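Local coordinates for protein AvrRxo1-ORF1 (Xanthomonas oryzae pv. oryzicola, PDB 4Z8T) that acts as a type III effector with a polynucleotide kinase domain and is bound by its chaperone-like partner AvrRxo1-ORF2, at residues I185-E190 with G249-V254; S192-L197 with A308-A313; N223-I228 with E268-I273; K291-R296 with A312-Y317. One frame throughout, in Å; residues are numbered along the deposited sequence.

Interaction 1: residues I185-E190 with G249-V254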
loop_
_atom_site.group_PDB
_atom_site.type_symbol
_atom_site.label_atom_id
_atom_site.label_comp_id
_atom_site.label_asym_id
_atom_site.label_seq_id
_atom_site.Cartn_x
_atom_site.Cartn_y
_atom_site.Cartn_z
ATOM N N ILE A 185 4.717 -14.908 13.736
ATOM C CA ILE A 185 4.551 -13.599 14.359
ATOM C C ILE A 185 4.992 -12.522 13.381
ATOM O O ILE A 185 6.120 -12.548 12.883
ATOM C CB ILE A 185 5.410 -13.496 15.643
ATOM C CG1 ILE A 185 4.978 -14.567 16.670
ATOM C CG2 ILE A 185 5.245 -12.103 16.257
ATOM C CD1 ILE A 185 5.936 -15.746 16.806
ATOM N N ASP A 186 4.092 -11.586 13.096
ATOM C CA ASP A 186 4.364 -10.519 12.133
ATOM C C ASP A 186 4.267 -9.142 12.768
ATOM O O ASP A 186 3.411 -8.906 13.626
ATOM C CB ASP A 186 3.349 -10.556 10.993
ATOM C CG ASP A 186 3.672 -9.555 9.915
ATOM O OD1 ASP A 186 4.457 -9.917 9.008
ATOM O OD2 ASP A 186 3.178 -8.402 9.969
ATOM N N ALA A 187 5.149 -8.245 12.333
ATOM C CA ALA A 187 5.019 -6.824 12.626
ATOM C C ALA A 187 5.416 -6.046 11.385
ATOM O O ALA A 187 6.167 -6.546 10.548
ATOM C CB ALA A 187 5.915 -6.441 13.796
ATOM N N PRO A 188 4.924 -4.811 11.260
ATOM C CA PRO A 188 5.348 -3.963 10.145
ATOM C C PRO A 188 6.861 -3.804 10.155
ATOM O O PRO A 188 7.473 -3.867 11.228
ATOM C CB PRO A 188 4.679 -2.617 10.456
ATOM C CG PRO A 188 3.493 -2.965 11.283
ATOM C CD PRO A 188 3.868 -4.186 12.080
ATOM N N LEU A 189 7.446 -3.608 8.980
ATOM C CA LEU A 189 8.894 -3.499 8.869
ATOM C C LEU A 189 9.451 -2.422 9.779
ATOM O O LEU A 189 10.471 -2.627 10.422
ATOM C CB LEU A 189 9.293 -3.230 7.424
ATOM C CG LEU A 189 10.775 -2.985 7.126
ATOM C CD1 LEU A 189 11.656 -4.106 7.649
ATOM C CD2 LEU A 189 10.955 -2.850 5.616
ATOM N N GLU A 190 8.786 -1.275 9.822
ATOM C CA GLU A 190 9.258 -0.200 10.683
ATOM C C GLU A 190 9.302 -0.613 12.153
ATOM O O GLU A 190 10.177 -0.163 12.916
ATOM C CB GLU A 190 8.380 1.040 10.488
ATOM C CG GLU A 190 9.103 2.339 10.681
ATOM C CD GLU A 190 8.341 3.508 10.082
ATOM O OE1 GLU A 190 7.090 3.481 10.113
ATOM O OE2 GLU A 190 8.995 4.443 9.565
ATOM N N GLY A 249 -0.021 -1.389 18.230
ATOM C CA GLY A 249 1.139 -2.169 18.598
ATOM C C GLY A 249 0.816 -3.472 19.289
ATOM O O GLY A 249 1.717 -4.263 19.554
ATOM N N GLU A 250 -0.454 -3.728 19.578
ATOM C CA GLU A 250 -0.757 -4.998 20.235
ATOM C C GLU A 250 -0.924 -6.134 19.234
ATOM O O GLU A 250 -1.403 -5.925 18.122
ATOM C CB GLU A 250 -1.947 -4.928 21.189
ATOM C CG GLU A 250 -2.060 -6.188 22.095
ATOM C CD GLU A 250 -0.740 -6.613 22.787
ATOM O OE1 GLU A 250 0.047 -7.408 22.212
ATOM O OE2 GLU A 250 -0.499 -6.170 23.933
ATOM N N LYS A 251 -0.511 -7.324 19.649
ATOM C CA LYS A 251 -0.612 -8.511 18.809
ATOM C C LYS A 251 -2.020 -9.069 18.850
ATOM O O LYS A 251 -2.640 -9.159 19.919
ATOM C CB LYS A 251 0.378 -9.568 19.286
ATOM C CG LYS A 251 1.837 -9.211 19.006
ATOM C CD LYS A 251 2.083 -9.153 17.505
ATOM C CE LYS A 251 3.561 -9.109 17.185
ATOM N NZ LYS A 251 4.158 -7.758 17.461
ATOM N N VAL A 252 -2.522 -9.478 17.687
ATOM C CA VAL A 252 -3.854 -10.056 17.607
ATOM C C VAL A 252 -3.784 -11.284 16.720
ATOM O O VAL A 252 -2.931 -11.362 15.835
ATOM C CB VAL A 252 -4.880 -9.064 17.036
ATOM C CG1 VAL A 252 -5.050 -7.866 17.964
ATOM C CG2 VAL A 252 -4.425 -8.584 15.685
HETATM N N MSE A 253 -4.675 -12.232 16.966
HETATM C CA MSE A 253 -4.754 -13.428 16.133
HETATM C C MSE A 253 -5.305 -13.055 14.772
HETATM O O MSE A 253 -6.303 -12.324 14.663
HETATM C CB MSE A 253 -5.675 -14.454 16.776
HETATM C CG MSE A 253 -5.851 -15.676 15.944
HETATM SE SE MSE A 253 -4.429 -16.920 16.349
HETATM C CE MSE A 253 -4.812 -17.323 18.255
ATOM N N VAL A 254 -4.670 -13.569 13.724
ATOM C CA VAL A 254 -5.047 -13.190 12.370
ATOM C C VAL A 254 -5.597 -14.386 11.589
ATOM O O VAL A 254 -6.616 -14.273 10.915
ATOM C CB VAL A 254 -3.850 -12.573 11.635
ATOM C CG1 VAL A 254 -4.180 -12.367 10.141
ATOM C CG2 VAL A 254 -3.501 -11.233 12.262
#
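Lys251 reaches from strand 251-258 to the end of strand 179-185 and the loop that follows it. The setting is the P-loop NTPase-like sheet of a kinase domain related to zeta toxins. Strand 238-245 runs between these two strands, so the lysine spans a neighbour to make the contact. No hydrogen bond joins 185-190 to 249-254.

The apolar part is a methylene of Lys251 against a methyl of Ile185. Lys251 CE lies 3.6 Å from Ile185 CG2, and the two side chains cross at about a right angle. The lysine chain is bent at chi2 (-65°) and chi4 (-75°), which turns NZ away from Ile185 toward Ala187.

The polar groups find their partners nearby. Lys251 CE lies 3.6 Å from Asp186 O, a plain contact without a hydrogen bond. Lys251 NZ donates to Thr76 O, in the probable Walker A loop, and is hydrogen-bonded to Thr245 OG1. Asp186 O is also bonded to Thr245 OG1, so this hydroxyl bridges the two segments. The Asp186 carboxylate is held by two arginines, Arg221 and Arg224.

Further along, Ala187 CB lies 4.3 Å from Lys251 NZ.

Interaction 2: residues S192-L197 with A308-A313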
loop_
_atom_site.group_PDB
_atom_site.type_symbol
_atom_site.label_atom_id
_atom_site.label_comp_id
_atom_site.label_asym_id
_atom_site.label_seq_id
_atom_site.Cartn_x
_atom_site.Cartn_y
_atom_site.Cartn_z
ATOM N N SER A 192 10.013 -3.582 13.256
ATOM C CA SER A 192 11.228 -4.365 13.411
ATOM C C SER A 192 12.453 -3.479 13.443
ATOM O O SER A 192 13.381 -3.751 14.187
ATOM C CB SER A 192 11.377 -5.401 12.289
ATOM O OG SER A 192 10.454 -6.469 12.479
ATOM N N LEU A 193 12.456 -2.417 12.636
ATOM C CA LEU A 193 13.608 -1.523 12.598
ATOM C C LEU A 193 13.782 -0.831 13.947
ATOM O O LEU A 193 14.891 -0.791 14.497
ATOM C CB LEU A 193 13.461 -0.491 11.467
ATOM C CG LEU A 193 13.379 -1.061 10.039
ATOM C CD1 LEU A 193 13.049 0.048 9.017
ATOM C CD2 LEU A 193 14.663 -1.759 9.627
ATOM N N VAL A 194 12.691 -0.316 14.506
ATOM C CA VAL A 194 12.843 0.347 15.807
ATOM C C VAL A 194 13.103 -0.678 16.908
ATOM O O VAL A 194 13.804 -0.394 17.875
ATOM C CB VAL A 194 11.692 1.307 16.147
ATOM C CG1 VAL A 194 10.476 0.553 16.542
ATOM C CG2 VAL A 194 12.118 2.263 17.270
ATOM N N GLY A 195 12.579 -1.889 16.734
ATOM C CA GLY A 195 12.876 -2.973 17.651
ATOM C C GLY A 195 14.366 -3.286 17.719
ATOM O O GLY A 195 14.914 -3.541 18.790
ATOM N N VAL A 196 15.024 -3.279 16.565
ATOM C CA VAL A 196 16.454 -3.532 16.505
ATOM C C VAL A 196 17.233 -2.390 17.174
ATOM O O VAL A 196 18.170 -2.636 17.936
ATOM C CB VAL A 196 16.919 -3.742 15.065
ATOM C CG1 VAL A 196 18.450 -3.744 14.993
ATOM C CG2 VAL A 196 16.380 -5.081 14.556
ATOM N N LEU A 197 16.838 -1.153 16.896
ATOM C CA LEU A 197 17.528 -0.005 17.504
ATOM C C LEU A 197 17.395 0.022 19.020
ATOM O O LEU A 197 18.265 0.575 19.698
ATOM C CB LEU A 197 17.040 1.325 16.906
ATOM C CG LEU A 197 17.380 1.575 15.431
ATOM C CD1 LEU A 197 16.910 2.958 14.997
ATOM C CD2 LEU A 197 18.884 1.426 15.144
ATOM N N ALA A 308 8.979 5.343 26.097
ATOM C CA ALA A 308 10.246 5.963 26.485
ATOM C C ALA A 308 11.448 5.283 25.846
ATOM O O ALA A 308 12.365 5.942 25.371
ATOM C CB ALA A 308 10.392 5.962 28.000
ATOM N N LYS A 309 11.435 3.955 25.823
ATOM C CA LYS A 309 12.549 3.212 25.246
ATOM C C LYS A 309 12.613 3.366 23.734
ATOM O O LYS A 309 13.693 3.439 23.162
ATOM C CB LYS A 309 12.456 1.731 25.643
ATOM C CG LYS A 309 12.673 1.515 27.131
ATOM C CD LYS A 309 12.454 0.059 27.537
ATOM C CE LYS A 309 12.892 -0.159 28.981
ATOM N NZ LYS A 309 12.599 -1.538 29.472
ATOM N N THR A 310 11.455 3.422 23.092
ATOM C CA THR A 310 11.397 3.611 21.646
ATOM C C THR A 310 11.987 4.968 21.319
ATOM O O THR A 310 12.834 5.107 20.444
ATOM C CB THR A 310 9.946 3.542 21.146
ATOM O OG1 THR A 310 9.419 2.231 21.412
ATOM C CG2 THR A 310 9.867 3.843 19.661
ATOM N N ARG A 311 11.548 5.966 22.077
ATOM C CA ARG A 311 11.985 7.341 21.917
ATOM C C ARG A 311 13.493 7.473 22.059
ATOM O O ARG A 311 14.166 8.046 21.206
ATOM C CB ARG A 311 11.284 8.176 22.994
ATOM C CG ARG A 311 11.591 9.625 22.995
ATOM C CD ARG A 311 10.456 10.367 23.677
ATOM N NE ARG A 311 10.477 10.309 25.142
ATOM C CZ ARG A 311 9.552 9.717 25.907
ATOM N NH1 ARG A 311 8.510 9.088 25.372
ATOM N NH2 ARG A 311 9.672 9.756 27.228
ATOM N N ALA A 312 14.030 6.914 23.135
ATOM C CA ALA A 312 15.461 7.009 23.390
ATOM C C ALA A 312 16.309 6.325 22.324
ATOM O O ALA A 312 17.369 6.823 21.946
ATOM C CB ALA A 312 15.778 6.458 24.755
ATOM N N ALA A 313 15.846 5.174 21.842
ATOM C CA ALA A 313 16.585 4.456 20.810
ATOM C C ALA A 313 16.648 5.253 19.507
ATOM O O ALA A 313 17.678 5.271 18.839
ATOM C CB ALA A 313 15.968 3.101 20.577
HETATM O O HOH W 1 19.497 2.958 19.672
#
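Thr310 meets Val194 where helix 304-315 packs on helix 189-198. The touch is methyl to methyl, with Thr310 CG2 3.6 Å from Val194 CG2. The two side chains cross at about a right angle. Thr310 CG2 lies opposite the backbone N about the first torsion, which leaves OG1 beside that N (chi1 -63°). The hydroxyl then bonds back to Arg306 O, one turn earlier in its own helix. This leaves the methyl to meet the valine. A weak hydrogen bond also links Thr310 OG1 to Gln198 OE1.

Helix 189-198 follows strand 179-185 of the P-loop NTPase-like sheet after a short loop. Helix 304-315 is one of the C-terminal helices and packs on it. The contact therefore joins the C-terminal helices to the kinase-like core.

One turn beyond Thr310, Ala313 brings the backbones closer, with its CA 5.6 Å from Leu197 CA. Its small methyl allows this approach. Ala313 CB packs 3.5 Å from Leu197 O and 4.2 Å from Leu197 CB. The Leu197 side chain also packs on Leu326 and His329 of helix 322-331. A water bridges the two backbones at this point. It donates to Leu197 O at 2.7 Å and to Ala313 O at 3.1 Å.

Interaction 3: residues N223-I228 with E268-I273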
loop_
_atom_site.group_PDB
_atom_site.type_symbol
_atom_site.label_atom_id
_atom_site.label_comp_id
_atom_site.label_asym_id
_atom_site.label_seq_id
_atom_site.Cartn_x
_atom_site.Cartn_y
_atom_site.Cartn_z
ATOM N N ASN A 223 6.306 -15.932 1.807
ATOM C CA ASN A 223 6.184 -17.375 1.953
ATOM C C ASN A 223 5.223 -17.821 3.040
ATOM O O ASN A 223 5.103 -19.008 3.312
ATOM C CB ASN A 223 7.559 -17.991 2.186
ATOM C CG ASN A 223 8.433 -17.879 0.972
ATOM O OD1 ASN A 223 8.134 -18.478 -0.064
ATOM N ND2 ASN A 223 9.514 -17.116 1.075
ATOM N N ARG A 224 4.521 -16.870 3.646
ATOM C CA ARG A 224 3.615 -17.171 4.747
ATOM C C ARG A 224 2.471 -18.114 4.370
ATOM O O ARG A 224 2.160 -19.049 5.112
ATOM C CB ARG A 224 3.062 -15.849 5.299
ATOM C CG ARG A 224 2.079 -15.987 6.445
ATOM C CD ARG A 224 2.088 -14.703 7.240
ATOM N NE ARG A 224 3.193 -14.676 8.202
ATOM C CZ ARG A 224 3.878 -13.585 8.549
ATOM N NH1 ARG A 224 3.606 -12.421 7.984
ATOM N NH2 ARG A 224 4.838 -13.675 9.472
HETATM N N MSE A 225 1.843 -17.879 3.222
HETATM C CA MSE A 225 0.685 -18.688 2.869
HETATM C C MSE A 225 1.085 -20.121 2.511
HETATM O O MSE A 225 0.290 -21.051 2.687
HETATM C CB MSE A 225 -0.149 -18.017 1.779
HETATM C CG MSE A 225 -0.795 -16.750 2.299
HETATM SE SE MSE A 225 -1.951 -15.900 0.981
HETATM C CE MSE A 225 -3.573 -16.796 1.450
ATOM N N TYR A 226 2.318 -20.301 2.045
ATOM C CA TYR A 226 2.835 -21.650 1.814
ATOM C C TYR A 226 2.881 -22.432 3.117
ATOM O O TYR A 226 2.531 -23.620 3.165
ATOM C CB TYR A 226 4.233 -21.611 1.188
ATOM C CG TYR A 226 4.855 -22.980 1.047
ATOM C CD1 TYR A 226 5.607 -23.541 2.078
ATOM C CD2 TYR A 226 4.676 -23.724 -0.110
ATOM C CE1 TYR A 226 6.167 -24.806 1.956
ATOM C CE2 TYR A 226 5.239 -24.982 -0.238
ATOM C CZ TYR A 226 5.977 -25.516 0.792
ATOM O OH TYR A 226 6.530 -26.774 0.654
ATOM N N VAL A 227 3.318 -21.772 4.189
ATOM C CA VAL A 227 3.342 -22.433 5.483
ATOM C C VAL A 227 1.929 -22.816 5.924
ATOM O O VAL A 227 1.694 -23.928 6.369
ATOM C CB VAL A 227 4.013 -21.534 6.556
ATOM C CG1 VAL A 227 4.035 -22.251 7.905
ATOM C CG2 VAL A 227 5.416 -21.175 6.113
ATOM N N ILE A 228 0.985 -21.889 5.783
ATOM C CA ILE A 228 -0.378 -22.134 6.193
ATOM C C ILE A 228 -0.950 -23.314 5.407
ATOM O O ILE A 228 -1.627 -24.167 5.982
ATOM C CB ILE A 228 -1.219 -20.879 5.985
ATOM C CG1 ILE A 228 -0.665 -19.794 6.912
ATOM C CG2 ILE A 228 -2.691 -21.160 6.257
ATOM C CD1 ILE A 228 -1.348 -18.444 6.789
ATOM N N GLU A 268 -8.713 -8.365 7.372
ATOM C CA GLU A 268 -7.987 -7.179 6.931
ATOM C C GLU A 268 -6.495 -7.356 7.115
ATOM O O GLU A 268 -5.705 -7.115 6.206
ATOM C CB GLU A 268 -8.427 -5.963 7.751
ATOM C CG GLU A 268 -7.700 -4.681 7.389
ATOM C CD GLU A 268 -8.291 -3.459 8.062
ATOM O OE1 GLU A 268 -8.977 -3.612 9.097
ATOM O OE2 GLU A 268 -8.076 -2.343 7.537
ATOM N N LEU A 269 -6.100 -7.755 8.317
ATOM C CA LEU A 269 -4.694 -7.995 8.561
ATOM C C LEU A 269 -4.154 -9.148 7.720
ATOM O O LEU A 269 -3.009 -9.096 7.291
ATOM C CB LEU A 269 -4.409 -8.229 10.049
ATOM C CG LEU A 269 -4.148 -6.995 10.903
ATOM C CD1 LEU A 269 -3.938 -7.435 12.350
ATOM C CD2 LEU A 269 -2.932 -6.236 10.373
ATOM N N TYR A 270 -4.961 -10.182 7.491
ATOM C CA TYR A 270 -4.489 -11.340 6.727
ATOM C C TYR A 270 -4.114 -10.928 5.312
ATOM O O TYR A 270 -3.080 -11.347 4.784
ATOM C CB TYR A 270 -5.574 -12.417 6.696
ATOM C CG TYR A 270 -5.130 -13.788 6.228
ATOM C CD1 TYR A 270 -3.946 -14.359 6.667
ATOM C CD2 TYR A 270 -5.929 -14.533 5.376
ATOM C CE1 TYR A 270 -3.556 -15.642 6.254
ATOM C CE2 TYR A 270 -5.543 -15.819 4.956
ATOM C CZ TYR A 270 -4.361 -16.360 5.388
ATOM O OH TYR A 270 -4.001 -17.624 4.973
ATOM N N GLU A 271 -4.955 -10.100 4.703
ATOM C CA GLU A 271 -4.652 -9.554 3.381
ATOM C C GLU A 271 -3.335 -8.765 3.418
ATOM O O GLU A 271 -2.493 -8.889 2.527
ATOM C CB GLU A 271 -5.820 -8.688 2.874
ATOM C CG GLU A 271 -5.615 -8.147 1.456
ATOM C CD GLU A 271 -6.815 -7.382 0.926
ATOM O OE1 GLU A 271 -7.799 -7.209 1.679
ATOM O OE2 GLU A 271 -6.774 -6.937 -0.251
ATOM N N LYS A 272 -3.166 -7.980 4.447
ATOM C CA LYS A 272 -1.976 -7.201 4.529
ATOM C C LYS A 272 -0.658 -7.949 4.774
ATOM O O LYS A 272 0.328 -7.699 4.153
ATOM C CB LYS A 272 -2.204 -6.070 5.547
ATOM C CG LYS A 272 -1.107 -5.136 5.732
ATOM C CD LYS A 272 -1.312 -4.262 6.958
ATOM C CE LYS A 272 -2.192 -3.079 6.632
ATOM N NZ LYS A 272 -2.018 -2.641 5.217
ATOM N N ILE A 273 -0.697 -8.877 5.697
ATOM C CA ILE A 273 0.554 -9.452 6.198
ATOM C C ILE A 273 0.988 -10.712 5.443
ATOM O O ILE A 273 1.901 -11.430 5.865
ATOM C CB ILE A 273 0.539 -9.646 7.745
ATOM C CG1 ILE A 273 -0.367 -10.804 8.154
ATOM C CG2 ILE A 273 0.144 -8.313 8.444
ATOM C CD1 ILE A 273 -0.391 -11.061 9.676
#
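Arg224 NH1 is gripped by two acceptors, Ile273 O across the contact and Asp186 OD1. It donates to Ile273 O at 2.9 Å. The N-H points fairly straight at this oxygen, with an angle of 153°. The donor lies in the carbonyl plane, and the oxygen sits at the edge of the guanidinium, almost in its plane. The Arg224 chain is extended until it bends at chi3 (-83°), which turns the guanidinium to the carbonyl. Asp184 forms a salt bridge with Arg224 NE, so acceptors on both nitrogens fix the rotation of the group.

The contact packs helix 224-233 against the short helix 267-272, which follows the last strand of the mixed sheet. Arg224, Ile228 and Ile273 all pack on strand 238-245 of this P-loop NTPase-like sheet.

Tyr270 carries the apolar half of the contact. Ile228 comes at it from the opposite direction. Ile228 CD1 meets the ring at its edge, in plane, 3.6 Å from Tyr270 CE1. The same methyl, Ile228 CD1, is 3.3 Å from Tyr270 OH. Met225, a selenomethionine, reaches the phenol obliquely, with its CE 4.0 Å from Tyr270 CZ. Tyr270 OH is hydrogen-bonded to His13 of the AvrRxo1-ORF2 chain, and that histidine packs on Met225 and Ile228.

Interaction 4: residues K291-R296 with A312-Y317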
loop_
_atom_site.group_PDB
_atom_site.type_symbol
_atom_site.label_atom_id
_atom_site.label_comp_id
_atom_site.label_asym_id
_atom_site.label_seq_id
_atom_site.Cartn_x
_atom_site.Cartn_y
_atom_site.Cartn_z
ATOM N N LYS A 291 12.184 14.394 13.918
ATOM C CA LYS A 291 11.228 14.614 15.001
ATOM C C LYS A 291 9.855 14.058 14.634
ATOM O O LYS A 291 9.179 13.442 15.460
ATOM C CB LYS A 291 11.103 16.107 15.332
ATOM C CG LYS A 291 10.133 16.408 16.473
ATOM C CD LYS A 291 9.731 17.879 16.492
ATOM C CE LYS A 291 8.895 18.229 17.723
ATOM N NZ LYS A 291 7.608 17.494 17.800
ATOM N N GLU A 292 9.455 14.270 13.386
ATOM C CA GLU A 292 8.142 13.831 12.935
ATOM C C GLU A 292 8.003 12.318 13.027
ATOM O O GLU A 292 7.022 11.817 13.578
ATOM C CB GLU A 292 7.879 14.309 11.507
ATOM C CG GLU A 292 6.643 13.702 10.850
ATOM C CD GLU A 292 5.449 13.605 11.785
ATOM O OE1 GLU A 292 5.151 14.583 12.513
ATOM O OE2 GLU A 292 4.810 12.530 11.792
ATOM N N LEU A 293 8.992 11.604 12.498
ATOM C CA LEU A 293 8.985 10.138 12.524
ATOM C C LEU A 293 8.897 9.624 13.960
ATOM O O LEU A 293 8.103 8.729 14.255
ATOM C CB LEU A 293 10.224 9.577 11.811
ATOM C CG LEU A 293 10.396 8.051 11.700
ATOM C CD1 LEU A 293 11.120 7.680 10.413
ATOM C CD2 LEU A 293 11.158 7.467 12.884
ATOM N N ILE A 294 9.710 10.185 14.852
ATOM C CA ILE A 294 9.677 9.764 16.248
ATOM C C ILE A 294 8.302 10.045 16.855
ATOM O O ILE A 294 7.724 9.184 17.505
ATOM C CB ILE A 294 10.806 10.420 17.071
ATOM C CG1 ILE A 294 12.166 10.026 16.476
ATOM C CG2 ILE A 294 10.724 9.995 18.513
ATOM C CD1 ILE A 294 13.353 10.764 17.082
ATOM N N ASP A 295 7.767 11.239 16.609
ATOM C CA ASP A 295 6.415 11.562 17.058
ATOM C C ASP A 295 5.373 10.639 16.433
ATOM O O ASP A 295 4.417 10.253 17.097
ATOM C CB ASP A 295 6.062 13.013 16.720
ATOM C CG ASP A 295 6.857 14.012 17.531
ATOM O OD1 ASP A 295 7.520 13.598 18.513
ATOM O OD2 ASP A 295 6.811 15.214 17.183
ATOM N N ARG A 296 5.550 10.306 15.157
ATOM C CA ARG A 296 4.603 9.433 14.463
ATOM C C ARG A 296 4.554 8.054 15.111
ATOM O O ARG A 296 3.472 7.516 15.339
ATOM C CB ARG A 296 4.948 9.299 12.979
ATOM C CG ARG A 296 4.066 8.290 12.241
ATOM C CD ARG A 296 4.257 8.341 10.738
ATOM N NE ARG A 296 5.646 8.136 10.328
ATOM C CZ ARG A 296 6.212 6.943 10.155
ATOM N NH1 ARG A 296 5.518 5.833 10.373
ATOM N NH2 ARG A 296 7.481 6.859 9.768
ATOM N N ALA A 312 14.030 6.914 23.135
ATOM C CA ALA A 312 15.461 7.009 23.390
ATOM C C ALA A 312 16.309 6.325 22.324
ATOM O O ALA A 312 17.369 6.823 21.946
ATOM C CB ALA A 312 15.778 6.458 24.755
ATOM N N ALA A 313 15.846 5.174 21.842
ATOM C CA ALA A 313 16.585 4.456 20.810
ATOM C C ALA A 313 16.648 5.253 19.507
ATOM O O ALA A 313 17.678 5.271 18.839
ATOM C CB ALA A 313 15.968 3.101 20.577
ATOM N N LEU A 314 15.534 5.884 19.140
ATOM C CA LEU A 314 15.452 6.651 17.903
ATOM C C LEU A 314 16.249 7.945 17.991
ATOM O O LEU A 314 16.920 8.321 17.038
ATOM C CB LEU A 314 13.998 6.963 17.555
ATOM C CG LEU A 314 13.138 5.770 17.130
ATOM C CD1 LEU A 314 11.665 6.137 17.037
ATOM C CD2 LEU A 314 13.630 5.264 15.789
ATOM N N GLU A 315 16.173 8.620 19.133
ATOM C CA GLU A 315 16.847 9.915 19.281
ATOM C C GLU A 315 18.358 9.781 19.121
ATOM O O GLU A 315 19.017 10.696 18.611
ATOM C CB GLU A 315 16.497 10.574 20.624
ATOM C CG GLU A 315 15.036 10.997 20.780
ATOM C CD GLU A 315 14.688 12.280 20.036
ATOM O OE1 GLU A 315 15.588 12.871 19.397
ATOM O OE2 GLU A 315 13.511 12.703 20.096
ATOM N N LYS A 316 18.896 8.631 19.522
ATOM C CA LYS A 316 20.324 8.357 19.384
ATOM C C LYS A 316 20.776 8.421 17.928
ATOM O O LYS A 316 21.938 8.716 17.642
ATOM C CB LYS A 316 20.674 7.006 20.023
ATOM C CG LYS A 316 20.411 6.985 21.525
ATOM C CD LYS A 316 20.759 5.665 22.216
ATOM C CE LYS A 316 20.424 5.750 23.716
ATOM N NZ LYS A 316 20.566 4.447 24.445
ATOM N N TYR A 317 19.839 8.173 17.010
ATOM C CA TYR A 317 20.131 8.173 15.587
ATOM C C TYR A 317 19.334 9.234 14.831
ATOM O O TYR A 317 19.112 9.119 13.627
ATOM C CB TYR A 317 19.905 6.765 15.011
ATOM C CG TYR A 317 20.814 5.753 15.668
ATOM C CD1 TYR A 317 22.140 5.635 15.272
ATOM C CD2 TYR A 317 20.366 4.956 16.714
ATOM C CE1 TYR A 317 22.986 4.735 15.876
ATOM C CE2 TYR A 317 21.213 4.047 17.328
ATOM C CZ TYR A 317 22.520 3.944 16.899
ATOM O OH TYR A 317 23.374 3.053 17.505
#
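Ile294 and Leu314 slide past each other in opposite directions between helices 291-298 and 304-315. Their CA atoms are 6.8 Å apart. Between these two residues the nearest atoms are Ile294 CG1 and Leu314 CB, at 3.7 Å. Ile294 CG1 also lies 4.0 Å from Leu314 CD1, so the isoleucine branch lies alongside the leucine. Ile294 CG1 stands opposite the carbonyl carbon (chi1 -60°), which leads the longer branch across to the other helix.

Glu315 lies at an oblique angle to Ile294. Its chain is bent at chi2 (-77°), and this folds the carboxylate over the isoleucine tip. Ile294 CD1 is 3.6 Å from Glu315 CD and the same distance from Glu315 OE2. The charged group thus borders the contact on its solvent side, since Glu315 is exposed while Ile294 is buried.

Leu293 adds a looser touch, with CD2 4.4 Å from Leu314 CD1. Trp322 of helix 322-331 packs on both leucines. Val194 and Leu197 of helix 189-198 also touch Leu314.

Successive helices linked by a short connection pack here through aliphatic side chains, forming a helical hairpin in the C-terminal helical region of the chain.

Overall arrangement
Interactions 1 and 3 lie by the mixed sheet, their centres 12 Å apart, and are joined by the Asp186-Arg224 salt bridge. Interactions 2 and 4 lie in the helical region, with centres 8 Å apart, and share helix 304-315. Helix 189-198 connects the two groups, serving both interactions 1 and 2. A Glu190-Arg296 salt bridge also links interaction 1 to interaction 4. Along the chain, interaction 1 crosses interactions 2 and 3, while interaction 3 is nested within interaction 2. Interactions 3 and 4, about 30 Å apart between centres, both touch the second subunit. One group thus lies at the sheet, where AvrRxo1-ORF2 reaches interaction 3, and the other among the C-terminal helices.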